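Local coordinates for protein DNA helicase RecQ (Deinococcus radiodurans, PDB 4Q48) that probably couples ATP hydrolysis to 3'-5' translocation that unwinds duplex DNA, this chain being the catalytic core of two helicase lobes, zinc-binding subdomain and RQC domain, at residues C381-L386 against C398-V403; I212-G217 against S334-V339; S316-Y321 against L387-E392; F207-I212 against A327-L332. One frame throughout, in Å; residues are numbered along the deposited sequence.

Contact 1 of 4, residues C381-L386 against C398-V403. With ZN (zinc ion), chain C.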
loop_
_atom_site.group_PDB
_atom_site.type_symbol
_atom_site.label_atom_id
_atom_site.label_comp_id
_atom_site.label_asym_id
_atom_site.label_seq_id
_atom_site.Cartn_x
_atom_site.Cartn_y
_atom_site.Cartn_z
ATOM N N CYS A 381 -9.034 -14.414 -9.312
ATOM C CA CYS A 381 -7.602 -14.040 -9.278
ATOM C C CYS A 381 -7.132 -13.241 -8.065
ATOM O O CYS A 381 -7.653 -12.148 -7.814
ATOM C CB CYS A 381 -7.293 -13.253 -10.541
ATOM S SG CYS A 381 -5.573 -12.743 -10.763
ATOM N N ARG A 382 -6.188 -13.790 -7.296
ATOM C CA ARG A 382 -5.671 -13.088 -6.113
ATOM C C ARG A 382 -4.964 -11.800 -6.477
ATOM O O ARG A 382 -5.052 -10.829 -5.742
ATOM C CB ARG A 382 -4.652 -13.908 -5.339
ATOM C CG ARG A 382 -4.976 -15.312 -5.114
ATOM C CD ARG A 382 -4.168 -15.762 -3.960
ATOM N NE ARG A 382 -4.998 -15.558 -2.802
ATOM C CZ ARG A 382 -5.851 -16.468 -2.373
ATOM N NH1 ARG A 382 -5.927 -17.642 -2.994
ATOM N NH2 ARG A 382 -6.603 -16.210 -1.319
ATOM N N ARG A 383 -4.217 -11.830 -7.582
ATOM C CA ARG A 383 -3.362 -10.716 -7.966
ATOM C C ARG A 383 -4.224 -9.481 -8.213
ATOM O O ARG A 383 -3.952 -8.425 -7.658
ATOM C CB ARG A 383 -2.532 -11.059 -9.213
ATOM C CG ARG A 383 -1.271 -10.208 -9.393
ATOM C CD ARG A 383 -0.500 -10.561 -10.638
ATOM N NE ARG A 383 0.051 -11.904 -10.578
ATOM C CZ ARG A 383 1.280 -12.185 -10.155
ATOM N NH1 ARG A 383 2.072 -11.196 -9.765
ATOM N NH2 ARG A 383 1.724 -13.448 -10.134
ATOM N N GLN A 384 -5.311 -9.647 -8.970
ATOM C CA GLN A 384 -6.260 -8.565 -9.198
ATOM C C GLN A 384 -6.713 -7.931 -7.885
ATOM O O GLN A 384 -6.722 -6.698 -7.768
ATOM C CB GLN A 384 -7.478 -9.043 -9.983
ATOM C CG GLN A 384 -7.256 -9.129 -11.482
ATOM C CD GLN A 384 -8.443 -9.723 -12.238
ATOM O OE1 GLN A 384 -9.215 -10.531 -11.707
ATOM N NE2 GLN A 384 -8.575 -9.341 -13.500
ATOM N N VAL A 385 -7.062 -8.744 -6.894
ATOM C CA VAL A 385 -7.529 -8.206 -5.620
ATOM C C VAL A 385 -6.433 -7.448 -4.896
ATOM O O VAL A 385 -6.686 -6.387 -4.325
ATOM C CB VAL A 385 -8.072 -9.319 -4.700
ATOM C CG1 VAL A 385 -8.223 -8.831 -3.251
ATOM C CG2 VAL A 385 -9.403 -9.885 -5.231
ATOM N N LEU A 386 -5.219 -8.001 -4.918
ATOM C CA LEU A 386 -4.046 -7.421 -4.234
ATOM C C LEU A 386 -3.674 -6.058 -4.793
ATOM O O LEU A 386 -3.489 -5.101 -4.047
ATOM C CB LEU A 386 -2.837 -8.366 -4.339
ATOM C CG LEU A 386 -1.439 -7.878 -3.939
ATOM C CD1 LEU A 386 -1.381 -7.561 -2.457
ATOM C CD2 LEU A 386 -0.408 -8.924 -4.246
ATOM N N CYS A 398 -4.499 -13.033 -13.956
ATOM C CA CYS A 398 -3.065 -13.088 -14.211
ATOM C C CYS A 398 -2.564 -14.441 -14.740
ATOM O O CYS A 398 -1.684 -14.472 -15.596
ATOM C CB CYS A 398 -2.289 -12.726 -12.947
ATOM S SG CYS A 398 -2.291 -14.022 -11.692
ATOM N N GLY A 399 -3.126 -15.552 -14.269
ATOM C CA GLY A 399 -2.648 -16.843 -14.724
ATOM C C GLY A 399 -1.398 -17.298 -13.991
ATOM O O GLY A 399 -0.740 -18.260 -14.389
ATOM N N ASN A 400 -1.042 -16.586 -12.929
ATOM C CA ASN A 400 0.092 -16.989 -12.120
ATOM C C ASN A 400 -0.236 -16.836 -10.640
ATOM O O ASN A 400 0.596 -16.398 -9.848
ATOM C CB ASN A 400 1.327 -16.173 -12.465
ATOM C CG ASN A 400 2.610 -16.874 -12.069
ATOM O OD1 ASN A 400 2.722 -18.099 -12.210
ATOM N ND2 ASN A 400 3.583 -16.110 -11.541
ATOM N N CYS A 401 -1.444 -17.231 -10.257
ATOM C CA CYS A 401 -1.774 -17.302 -8.841
ATOM C C CYS A 401 -2.562 -18.588 -8.600
ATOM O O CYS A 401 -3.066 -19.199 -9.556
ATOM C CB CYS A 401 -2.556 -16.064 -8.390
ATOM S SG CYS A 401 -4.232 -16.019 -8.950
ATOM N N ASP A 402 -2.611 -19.040 -7.349
ATOM C CA ASP A 402 -3.262 -20.308 -7.072
ATOM C C ASP A 402 -4.745 -20.293 -7.410
ATOM O O ASP A 402 -5.280 -21.306 -7.828
ATOM C CB ASP A 402 -3.044 -20.726 -5.627
ATOM C CG ASP A 402 -3.579 -19.729 -4.641
ATOM O OD1 ASP A 402 -4.011 -18.617 -5.056
ATOM O OD2 ASP A 402 -3.527 -20.055 -3.434
ATOM N N VAL A 403 -5.408 -19.152 -7.272
ATOM C CA VAL A 403 -6.810 -19.063 -7.665
ATOM C C VAL A 403 -6.987 -19.239 -9.170
ATOM O O VAL A 403 -7.849 -20.004 -9.612
ATOM C CB VAL A 403 -7.414 -17.702 -7.242
ATOM C CG1 VAL A 403 -8.757 -17.451 -7.923
ATOM C CG2 VAL A 403 -7.525 -17.622 -5.725
HETATM ZN ZN ZN C . -4.403 -14.794 -10.898
#
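The backbones of 381-386 and 398-403 meet at Cys381 and Val403, whose CA atoms are 5.3 Å apart. Each segment turns from loop into helix at a cysteine N-cap, Cys381 for helix 382-389 and Cys401 for helix 402-405, and both caps are zinc ligands. The zinc ion is held by the SG atoms of Cys381 and Cys398, each at 2.4 Å, and by Cys401 SG at 2.3 Å, with Cys404 completing a four-cysteine site. Backbone and side-chain N-H groups surround the sulfurs. Cys398 N points almost straight at Cys381 SG (3.4 Å), which also accepts the capping bond from Gln384 N. Arg383 NE donates to Cys398 SG (3.3 Å) within the guanidinium plane, while Asn400 N reaches the same sulfur. Such donors would probably help to stabilise the thiolates. Arg383 gets there because its CG lies anti to the backbone N (chi1 -159°) and the chain bends at chi3, carrying CD and NE across Cys398 CB. Its NH2 meets Asn400 O from above the carbonyl plane and also bonds to Ile212 O, and NH1 forms a salt bridge with Asp208. On the other flank Arg382 NH1 forms a salt bridge with Asp402 OD1 (3.0 Å), met on its syn side with the two planes 57° apart, and Val403 CG2 packs beside the same nitrogen. Asp402 OD2 turns instead to Val216 N, and Asn400 OD1 to Gln213 NE2. The zinc subdomain thereby rests along strand 212-218, while Tyr375 of helix 359-376 makes a cation-pi contact with Arg382.

Contact 2 of 4, residues I212-G217 against S334-V339; sequences IQYRVG and STAWMV
Strands 212-217 and 334-339 run parallel, Ile212 level with Ser334 and Gly217 with Val339, their axes 4.5 Å apart at closest and inclined by 18°. Five backbone hydrogen bonds join them; Gln213 and Arg215 each use both N and O, as in a regular parallel ladder, and Gly217 N bonds to Met338 O, the ladder running on to Tyr340. On the face that carries Gln213, Arg215 and Trp337, the arginine does most of the work. Its CG is anti to the carbonyl carbon (chi1 -65°), and the guanidinium spreads over Thr335, whose CG2 lies against one face, 3.7 Å from Arg215 CZ. Side-on, Arg215 NE and NH2 both grip Gln213 OE1, at 3.0 and 3.2 Å; NE meets a lone pair of OE1 in the carbonyl plane, whereas NH2 comes from above it. Arg215 NH1 stands at the edge of the Trp337 ring, the planes 70° apart, and forms a salt bridge with Glu233. Shortening this side chain to an alanine would probably leave Glu233 without its charge partner, strip Gln213 OE1 of both guanidinium donors and uncover the methyl of Thr335. The other face, with Ile212, Tyr214, Val216, Ala336 and Met338, is largely apolar: Ala336 CB touches Ile212 CG2 (4.0 Å), and Val216 and Met338 lie side by side with Val216 CG2 3.6 Å from Met338 CE. Strand 212-218 edges the second RecA-like sheet, and 334-340 continues inward to 305-310. Helix 222-233 covers the arginine face, where Phe229 stacks on Trp337; helices 317-324 and 359-376 cover the face of Val216 and Met338.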
loop_
_atom_site.group_PDB
_atom_site.type_symbol
_atom_site.label_atom_id
_atom_site.label_comp_id
_atom_site.label_asym_id
_atom_site.label_seq_id
_atom_site.Cartn_x
_atom_site.Cartn_y
_atom_site.Cartn_z
ATOM N N ILE A 212 6.527 -13.250 -9.456
ATOM C CA ILE A 212 6.142 -13.807 -8.165
ATOM C C ILE A 212 4.764 -14.423 -8.298
ATOM O O ILE A 212 3.798 -13.709 -8.620
ATOM C CB ILE A 212 6.100 -12.751 -7.063
ATOM C CG1 ILE A 212 7.462 -12.074 -6.921
ATOM C CG2 ILE A 212 5.649 -13.381 -5.755
ATOM C CD1 ILE A 212 7.452 -10.889 -5.977
ATOM N N GLN A 213 4.673 -15.742 -8.069
ATOM C CA GLN A 213 3.385 -16.434 -8.074
ATOM C C GLN A 213 2.742 -16.391 -6.681
ATOM O O GLN A 213 3.385 -16.771 -5.705
ATOM C CB GLN A 213 3.545 -17.870 -8.548
ATOM C CG GLN A 213 2.345 -18.719 -8.238
ATOM C CD GLN A 213 2.301 -20.044 -8.985
ATOM O OE1 GLN A 213 2.025 -21.102 -8.399
ATOM N NE2 GLN A 213 2.560 -19.991 -10.284
ATOM N N TYR A 214 1.497 -15.912 -6.568
ATOM C CA TYR A 214 0.871 -15.771 -5.231
ATOM C C TYR A 214 -0.009 -16.966 -4.823
ATOM O O TYR A 214 -0.852 -17.433 -5.601
ATOM C CB TYR A 214 0.056 -14.474 -5.146
ATOM C CG TYR A 214 0.920 -13.240 -5.272
ATOM C CD1 TYR A 214 1.519 -12.658 -4.158
ATOM C CD2 TYR A 214 1.167 -12.684 -6.523
ATOM C CE1 TYR A 214 2.319 -11.537 -4.288
ATOM C CE2 TYR A 214 1.978 -11.587 -6.667
ATOM C CZ TYR A 214 2.550 -11.009 -5.552
ATOM O OH TYR A 214 3.346 -9.903 -5.738
ATOM N N ARG A 215 0.241 -17.482 -3.619
ATOM C CA ARG A 215 -0.550 -18.570 -3.062
ATOM C C ARG A 215 -0.921 -18.374 -1.607
ATOM O O ARG A 215 -0.062 -18.095 -0.760
ATOM C CB ARG A 215 0.180 -19.902 -3.164
ATOM C CG ARG A 215 0.431 -20.418 -4.563
ATOM C CD ARG A 215 1.071 -21.786 -4.438
ATOM N NE ARG A 215 2.024 -21.993 -5.509
ATOM C CZ ARG A 215 2.938 -22.947 -5.504
ATOM N NH1 ARG A 215 3.006 -23.761 -4.466
ATOM N NH2 ARG A 215 3.778 -23.057 -6.527
ATOM N N VAL A 216 -2.206 -18.572 -1.325
ATOM C CA VAL A 216 -2.717 -18.583 0.035
ATOM C C VAL A 216 -3.539 -19.863 0.178
ATOM O O VAL A 216 -4.258 -20.242 -0.733
ATOM C CB VAL A 216 -3.577 -17.334 0.340
ATOM C CG1 VAL A 216 -4.039 -17.355 1.765
ATOM C CG2 VAL A 216 -2.795 -16.047 0.052
ATOM N N GLY A 217 -3.411 -20.553 1.298
ATOM C CA GLY A 217 -4.160 -21.773 1.500
ATOM C C GLY A 217 -4.364 -22.016 2.982
ATOM O O GLY A 217 -3.821 -21.266 3.827
ATOM N N SER A 334 9.467 -16.882 -8.659
ATOM C CA SER A 334 9.519 -17.100 -7.237
ATOM C C SER A 334 8.099 -17.281 -6.760
ATOM O O SER A 334 7.165 -16.868 -7.444
ATOM C CB SER A 334 10.206 -15.943 -6.527
ATOM O OG SER A 334 11.547 -15.851 -6.950
ATOM N N THR A 335 7.939 -17.934 -5.612
ATOM C CA THR A 335 6.625 -18.228 -5.060
ATOM C C THR A 335 6.401 -17.489 -3.758
ATOM O O THR A 335 7.274 -17.467 -2.893
ATOM C CB THR A 335 6.436 -19.718 -4.738
ATOM O OG1 THR A 335 6.938 -20.559 -5.794
ATOM C CG2 THR A 335 4.961 -19.994 -4.410
ATOM N N ALA A 336 5.235 -16.886 -3.602
ATOM C CA ALA A 336 4.833 -16.422 -2.293
ATOM C C ALA A 336 3.777 -17.390 -1.843
ATOM O O ALA A 336 2.777 -17.575 -2.536
ATOM C CB ALA A 336 4.330 -15.009 -2.334
ATOM N N TRP A 337 4.046 -18.046 -0.713
ATOM C CA TRP A 337 3.266 -19.169 -0.192
ATOM C C TRP A 337 2.832 -18.852 1.233
ATOM O O TRP A 337 3.682 -18.565 2.091
ATOM C CB TRP A 337 4.134 -20.403 -0.232
ATOM C CG TRP A 337 3.594 -21.715 0.245
ATOM C CD1 TRP A 337 3.153 -22.743 -0.535
ATOM C CD2 TRP A 337 3.559 -22.194 1.603
ATOM N NE1 TRP A 337 2.816 -23.827 0.252
ATOM C CE2 TRP A 337 3.054 -23.516 1.567
ATOM C CE3 TRP A 337 3.902 -21.636 2.841
ATOM C CZ2 TRP A 337 2.867 -24.284 2.726
ATOM C CZ3 TRP A 337 3.698 -22.398 3.995
ATOM C CH2 TRP A 337 3.200 -23.714 3.920
ATOM N N MET A 338 1.523 -18.852 1.488
ATOM C CA MET A 338 1.008 -18.542 2.829
ATOM C C MET A 338 -0.147 -19.459 3.250
ATOM O O MET A 338 -1.092 -19.746 2.491
ATOM C CB MET A 338 0.561 -17.080 2.936
ATOM C CG MET A 338 -0.236 -16.754 4.216
ATOM S SD MET A 338 -0.637 -15.001 4.485
ATOM C CE MET A 338 -1.888 -14.703 3.255
ATOM N N VAL A 339 -0.060 -19.901 4.495
ATOM C CA VAL A 339 -1.139 -20.645 5.098
ATOM C C VAL A 339 -1.583 -19.914 6.348
ATOM O O VAL A 339 -0.792 -19.316 7.071
ATOM C CB VAL A 339 -0.742 -22.102 5.457
ATOM C CG1 VAL A 339 -0.717 -23.003 4.210
ATOM C CG2 VAL A 339 0.569 -22.134 6.264
#

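Contact 3 of 4, residues S316-Y321 against L387-E392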
loop_
_atom_site.group_PDB
_atom_site.type_symbol
_atom_site.label_atom_id
_atom_site.label_comp_id
_atom_site.label_asym_id
_atom_site.label_seq_id
_atom_site.Cartn_x
_atom_site.Cartn_y
_atom_site.Cartn_z
ATOM N N SER A 316 -0.896 -6.562 7.755
ATOM C CA SER A 316 -1.659 -5.824 6.775
ATOM C C SER A 316 -1.324 -6.228 5.342
ATOM O O SER A 316 -0.353 -6.952 5.102
ATOM C CB SER A 316 -1.402 -4.339 6.966
ATOM O OG SER A 316 -0.037 -4.054 6.730
ATOM N N MET A 317 -2.120 -5.723 4.399
ATOM C CA MET A 317 -1.831 -5.860 2.976
ATOM C C MET A 317 -0.523 -5.142 2.613
ATOM O O MET A 317 0.256 -5.638 1.794
ATOM C CB MET A 317 -2.982 -5.312 2.123
ATOM C CG MET A 317 -4.236 -6.165 2.108
ATOM S SD MET A 317 -3.991 -7.760 1.319
ATOM C CE MET A 317 -4.355 -7.363 -0.387
ATOM N N GLU A 318 -0.296 -3.969 3.200
ATOM C CA GLU A 318 0.957 -3.234 2.993
ATOM C C GLU A 318 2.157 -4.104 3.369
ATOM O O GLU A 318 3.081 -4.285 2.568
ATOM C CB GLU A 318 0.997 -1.968 3.846
ATOM C CG GLU A 318 0.021 -0.891 3.483
ATOM C CD GLU A 318 -1.314 -1.081 4.181
ATOM O OE1 GLU A 318 -1.660 -2.238 4.516
ATOM O OE2 GLU A 318 -1.994 -0.061 4.443
ATOM N N GLY A 319 2.105 -4.678 4.573
ATOM C CA GLY A 319 3.160 -5.544 5.058
ATOM C C GLY A 319 3.332 -6.794 4.223
ATOM O O GLY A 319 4.452 -7.205 3.927
ATOM N N TYR A 320 2.213 -7.393 3.842
ATOM C CA TYR A 320 2.224 -8.597 3.031
ATOM C C TYR A 320 2.909 -8.311 1.695
ATOM O O TYR A 320 3.751 -9.087 1.223
ATOM C CB TYR A 320 0.797 -9.127 2.846
ATOM C CG TYR A 320 0.701 -10.297 1.907
ATOM C CD1 TYR A 320 1.065 -11.575 2.302
ATOM C CD2 TYR A 320 0.281 -10.114 0.599
ATOM C CE1 TYR A 320 0.990 -12.645 1.414
ATOM C CE2 TYR A 320 0.202 -11.165 -0.282
ATOM C CZ TYR A 320 0.556 -12.433 0.122
ATOM O OH TYR A 320 0.462 -13.473 -0.788
ATOM N N TYR A 321 2.563 -7.191 1.086
ATOM C CA TYR A 321 3.174 -6.823 -0.185
ATOM C C TYR A 321 4.681 -6.539 -0.052
ATOM O O TYR A 321 5.480 -6.923 -0.916
ATOM C CB TYR A 321 2.470 -5.603 -0.771
ATOM C CG TYR A 321 3.038 -5.194 -2.079
ATOM C CD1 TYR A 321 2.626 -5.810 -3.259
ATOM C CD2 TYR A 321 4.030 -4.226 -2.146
ATOM C CE1 TYR A 321 3.162 -5.437 -4.482
ATOM C CE2 TYR A 321 4.583 -3.860 -3.352
ATOM C CZ TYR A 321 4.144 -4.459 -4.511
ATOM O OH TYR A 321 4.697 -4.060 -5.694
ATOM N N LEU A 387 -3.623 -5.976 -6.118
ATOM C CA LEU A 387 -3.190 -4.782 -6.819
ATOM C C LEU A 387 -4.248 -3.688 -6.689
ATOM O O LEU A 387 -3.915 -2.498 -6.613
ATOM C CB LEU A 387 -2.893 -5.125 -8.284
ATOM C CG LEU A 387 -1.669 -6.064 -8.461
ATOM C CD1 LEU A 387 -1.394 -6.391 -9.908
ATOM C CD2 LEU A 387 -0.420 -5.486 -7.833
ATOM N N HIS A 388 -5.516 -4.096 -6.598
ATOM C CA HIS A 388 -6.627 -3.159 -6.449
ATOM C C HIS A 388 -6.517 -2.357 -5.142
ATOM O O HIS A 388 -6.848 -1.172 -5.083
ATOM C CB HIS A 388 -7.960 -3.913 -6.499
ATOM C CG HIS A 388 -9.142 -3.080 -6.095
ATOM N ND1 HIS A 388 -9.793 -2.232 -6.973
ATOM C CD2 HIS A 388 -9.764 -2.936 -4.902
ATOM C CE1 HIS A 388 -10.771 -1.613 -6.338
ATOM N NE2 HIS A 388 -10.776 -2.022 -5.081
ATOM N N TYR A 389 -6.028 -3.003 -4.097
ATOM C CA TYR A 389 -5.825 -2.342 -2.815
ATOM C C TYR A 389 -4.870 -1.145 -2.962
ATOM O O TYR A 389 -4.989 -0.151 -2.256
ATOM C CB TYR A 389 -5.267 -3.339 -1.821
ATOM C CG TYR A 389 -5.198 -2.893 -0.389
ATOM C CD1 TYR A 389 -6.329 -2.934 0.431
ATOM C CD2 TYR A 389 -4.004 -2.423 0.158
ATOM C CE1 TYR A 389 -6.269 -2.527 1.770
ATOM C CE2 TYR A 389 -3.933 -2.016 1.503
ATOM C CZ TYR A 389 -5.066 -2.082 2.302
ATOM O OH TYR A 389 -5.003 -1.690 3.627
ATOM N N PHE A 390 -3.934 -1.233 -3.899
ATOM C CA PHE A 390 -2.979 -0.153 -4.097
ATOM C C PHE A 390 -3.430 0.764 -5.235
ATOM O O PHE A 390 -2.676 1.626 -5.677
ATOM C CB PHE A 390 -1.567 -0.714 -4.389
ATOM C CG PHE A 390 -1.003 -1.523 -3.272
ATOM C CD1 PHE A 390 -0.463 -0.908 -2.149
ATOM C CD2 PHE A 390 -1.060 -2.905 -3.311
ATOM C CE1 PHE A 390 0.029 -1.662 -1.083
ATOM C CE2 PHE A 390 -0.567 -3.675 -2.253
ATOM C CZ PHE A 390 -0.022 -3.050 -1.137
ATOM N N GLY A 391 -4.667 0.605 -5.688
ATOM C CA GLY A 391 -5.191 1.484 -6.709
ATOM C C GLY A 391 -4.857 1.099 -8.134
ATOM O O GLY A 391 -5.159 1.843 -9.065
ATOM N N GLU A 392 -4.227 -0.052 -8.324
ATOM C CA GLU A 392 -3.957 -0.544 -9.670
ATOM C C GLU A 392 -5.038 -1.542 -10.079
ATOM O O GLU A 392 -5.390 -2.421 -9.296
ATOM C CB GLU A 392 -2.578 -1.197 -9.748
ATOM C CG GLU A 392 -2.280 -1.886 -11.069
ATOM C CD GLU A 392 -0.811 -2.276 -11.198
ATOM O OE1 GLU A 392 -0.062 -2.083 -10.222
ATOM O OE2 GLU A 392 -0.411 -2.797 -12.261
#
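Met317 lies over one face of the Tyr389 ring. Its CB, 3.7 Å from the ring centroid, makes a CH-pi contact, and its bent chain holds SD above the ring, at 5.4 Å from the centroid, a more distant Met-aromatic contact. Tyr389 carries CG anti to the backbone N (chi1 -171°), whereas Phe390 has CG anti to the carbonyl carbon (chi1 -62°); both rings thereby extend to helix 317-324. Phe390 comes in rim first: Glu318 CA and Met317 O lie near its ring plane at CZ, and Tyr321 CB is 3.6 Å from Phe390 CZ. The rings of Tyr321 and Phe390 meet obliquely, with planes at 53° and centroids 5.0 Å apart. The Glu318 carboxylate stands at the Tyr389 ring edge, and Lys368 joins them, by a salt bridge to Glu318 OE2 and a hydrogen bond to Tyr389 OH. Tyr321 OH is bonded to Phe207 O. Next to these rings in sequence, helix 382-389 ends in a Schellman motif with Gly391 as C-prime residue: Gly391 N returns to His388 O and Glu392 N to Leu387 O, which Phe390 N reaches from the other face of the carbonyl. This helix terminus docks the zinc-binding subdomain on the second RecA-like lobe.

Contact 4 of 4, residues F207-I212 against A327-L332; sequences FDRPNI and AGRDGL
Arg209 and Asn211 belong to the linker between the two RecA-like lobes, and they bind the loop 327-332 that ends the helicase motif VI sequence. Asn211 makes the firmer hold. With CG placed between the backbone N and the carbonyl carbon (chi1 60°), its ND2 donates to two carbonyls, both near the amide plane: Gly328 O at 2.9 Å, on a lone pair, and Leu332 O at 2.6 Å, approached from above the carbonyl plane. Gly328 O also takes Gly331 N, closing a type I turn, so one carbonyl oxygen serves both the turn and Asn211. Positive phi suits glycine at Gly328, where a CB would point toward Asn211. Replacing this asparagine by a leucine would probably leave the carbonyls of Gly328 and Leu332 without this amide donor and the loops held less firmly at this point. Arg209 NH2 adds weak bonds to Ala327 O (3.0 Å) and Gly328 O (3.2 Å), while NH1 is bonded to Gly325 O; Ile212 CD1 covers one guanidinium face. Arg209 NH1 lies over the face of the Arg329 guanidinium, 3.6 Å from Arg329 NE, the planes 55° apart. Asp330 OD1 accepts from Leu332 N in an Asx turn. The Arg329 side chain lies about 7 Å from Gly49 of the ADP site, empty in this model, consistent with the arginine-bearing motif VI of superfamily 2 helicases facing the nucleotide across the interlobe cleft.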
loop_
_atom_site.group_PDB
_atom_site.type_symbol
_atom_site.label_atom_id
_atom_site.label_comp_id
_atom_site.label_asym_id
_atom_site.label_seq_id
_atom_site.Cartn_x
_atom_site.Cartn_y
_atom_site.Cartn_z
ATOM N N PHE A 207 2.464 -1.919 -9.434
ATOM C CA PHE A 207 2.920 -2.623 -8.237
ATOM C C PHE A 207 3.164 -4.103 -8.558
ATOM O O PHE A 207 3.740 -4.852 -7.770
ATOM C CB PHE A 207 1.896 -2.486 -7.127
ATOM C CG PHE A 207 1.866 -1.129 -6.506
ATOM C CD1 PHE A 207 1.206 -0.072 -7.145
ATOM C CD2 PHE A 207 2.490 -0.891 -5.277
ATOM C CE1 PHE A 207 1.166 1.195 -6.569
ATOM C CE2 PHE A 207 2.453 0.387 -4.701
ATOM C CZ PHE A 207 1.786 1.425 -5.350
ATOM N N ASP A 208 2.713 -4.514 -9.732
ATOM C CA ASP A 208 2.751 -5.901 -10.057
ATOM C C ASP A 208 4.188 -6.424 -10.060
ATOM O O ASP A 208 5.146 -5.708 -10.357
ATOM C CB ASP A 208 2.091 -6.172 -11.404
ATOM C CG ASP A 208 1.862 -7.652 -11.639
ATOM O OD1 ASP A 208 1.923 -8.422 -10.647
ATOM O OD2 ASP A 208 1.626 -8.033 -12.804
ATOM N N ARG A 209 4.320 -7.670 -9.631
ATOM C CA ARG A 209 5.569 -8.378 -9.714
ATOM C C ARG A 209 5.277 -9.714 -10.392
ATOM O O ARG A 209 5.182 -10.736 -9.750
ATOM C CB ARG A 209 6.186 -8.553 -8.324
ATOM C CG ARG A 209 6.402 -7.232 -7.566
ATOM C CD ARG A 209 7.696 -6.525 -7.980
ATOM N NE ARG A 209 8.870 -7.392 -8.098
ATOM C CZ ARG A 209 9.598 -7.811 -7.064
ATOM N NH1 ARG A 209 9.306 -7.430 -5.823
ATOM N NH2 ARG A 209 10.643 -8.591 -7.267
ATOM N N PRO A 210 5.107 -9.693 -11.711
ATOM C CA PRO A 210 4.652 -10.847 -12.500
ATOM C C PRO A 210 5.383 -12.182 -12.228
ATOM O O PRO A 210 4.794 -13.267 -12.389
ATOM C CB PRO A 210 4.912 -10.387 -13.934
ATOM C CG PRO A 210 4.803 -8.889 -13.850
ATOM C CD PRO A 210 5.425 -8.529 -12.556
ATOM N N ASN A 211 6.654 -12.108 -11.832
ATOM C CA ASN A 211 7.447 -13.315 -11.696
ATOM C C ASN A 211 7.212 -13.975 -10.344
ATOM O O ASN A 211 7.601 -15.142 -10.129
ATOM C CB ASN A 211 8.940 -13.019 -11.934
ATOM C CG ASN A 211 9.495 -12.015 -10.974
ATOM O OD1 ASN A 211 8.961 -10.908 -10.842
ATOM N ND2 ASN A 211 10.585 -12.374 -10.298
ATOM N N ILE A 212 6.527 -13.250 -9.456
ATOM C CA ILE A 212 6.142 -13.807 -8.165
ATOM C C ILE A 212 4.764 -14.423 -8.298
ATOM O O ILE A 212 3.798 -13.709 -8.620
ATOM C CB ILE A 212 6.100 -12.751 -7.063
ATOM C CG1 ILE A 212 7.462 -12.074 -6.921
ATOM C CG2 ILE A 212 5.649 -13.381 -5.755
ATOM C CD1 ILE A 212 7.452 -10.889 -5.977
ATOM N N ALA A 327 10.974 -11.151 -2.736
ATOM C CA ALA A 327 11.255 -12.331 -3.504
ATOM C C ALA A 327 11.484 -11.937 -4.938
ATOM O O ALA A 327 11.066 -10.872 -5.345
ATOM C CB ALA A 327 10.117 -13.320 -3.391
ATOM N N GLY A 328 12.234 -12.765 -5.658
ATOM C CA GLY A 328 12.386 -12.648 -7.084
ATOM C C GLY A 328 12.896 -11.317 -7.582
ATOM O O GLY A 328 12.437 -10.826 -8.606
ATOM N N ARG A 329 13.874 -10.748 -6.895
ATOM C CA ARG A 329 14.367 -9.438 -7.286
ATOM C C ARG A 329 15.367 -9.608 -8.414
ATOM O O ARG A 329 15.979 -8.643 -8.866
ATOM C CB ARG A 329 14.968 -8.682 -6.096
ATOM C CG ARG A 329 13.906 -8.254 -5.098
ATOM C CD ARG A 329 13.287 -6.906 -5.394
ATOM N NE ARG A 329 12.442 -6.496 -4.269
ATOM C CZ ARG A 329 11.994 -5.262 -4.056
ATOM N NH1 ARG A 329 12.343 -4.279 -4.873
ATOM N NH2 ARG A 329 11.222 -5.011 -2.999
ATOM N N ASP A 330 15.549 -10.851 -8.851
ATOM C CA ASP A 330 16.378 -11.109 -10.022
ATOM C C ASP A 330 15.522 -11.365 -11.271
ATOM O O ASP A 330 16.037 -11.792 -12.303
ATOM C CB ASP A 330 17.293 -12.296 -9.771
ATOM C CG ASP A 330 16.514 -13.588 -9.455
ATOM O OD1 ASP A 330 15.250 -13.560 -9.365
ATOM O OD2 ASP A 330 17.189 -14.634 -9.294
ATOM N N GLY A 331 14.236 -11.031 -11.180
ATOM C CA GLY A 331 13.294 -11.196 -12.277
ATOM C C GLY A 331 12.856 -12.622 -12.583
ATOM O O GLY A 331 11.958 -12.835 -13.408
ATOM N N LEU A 332 13.461 -13.598 -11.904
ATOM C CA LEU A 332 13.163 -15.007 -12.149
ATOM C C LEU A 332 11.961 -15.518 -11.308
ATOM O O LEU A 332 11.526 -14.833 -10.371
ATOM C CB LEU A 332 14.429 -15.818 -11.883
ATOM C CG LEU A 332 15.610 -15.490 -12.798
ATOM C CD1 LEU A 332 16.852 -16.063 -12.218
ATOM C CD2 LEU A 332 15.355 -16.088 -14.162
#

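Strand 212-218 is the meeting ground of three contacts. Contacts 2 and 4 share Ile212, and Ser334 N bonds to Asn211 O (2.9 Å). Contact 1, its centre about 10 Å from that of contact 2, lies on the same strand, and Arg383 NH2 to Ile212 O measures 2.6 Å; the Tyr214 side chain is about 7 Å from the zinc ion. Helix 382-389 carries contacts 1 and 3, and Glu392 OE1 of contact 3 reaches Phe207 N of contact 4 at 2.7 Å. Linker, zinc site and second lobe are tied together, with contact 4 nearer the ADP site, unoccupied here, than contact 3, whose Tyr321 side chain is about 10 Å from Lys52.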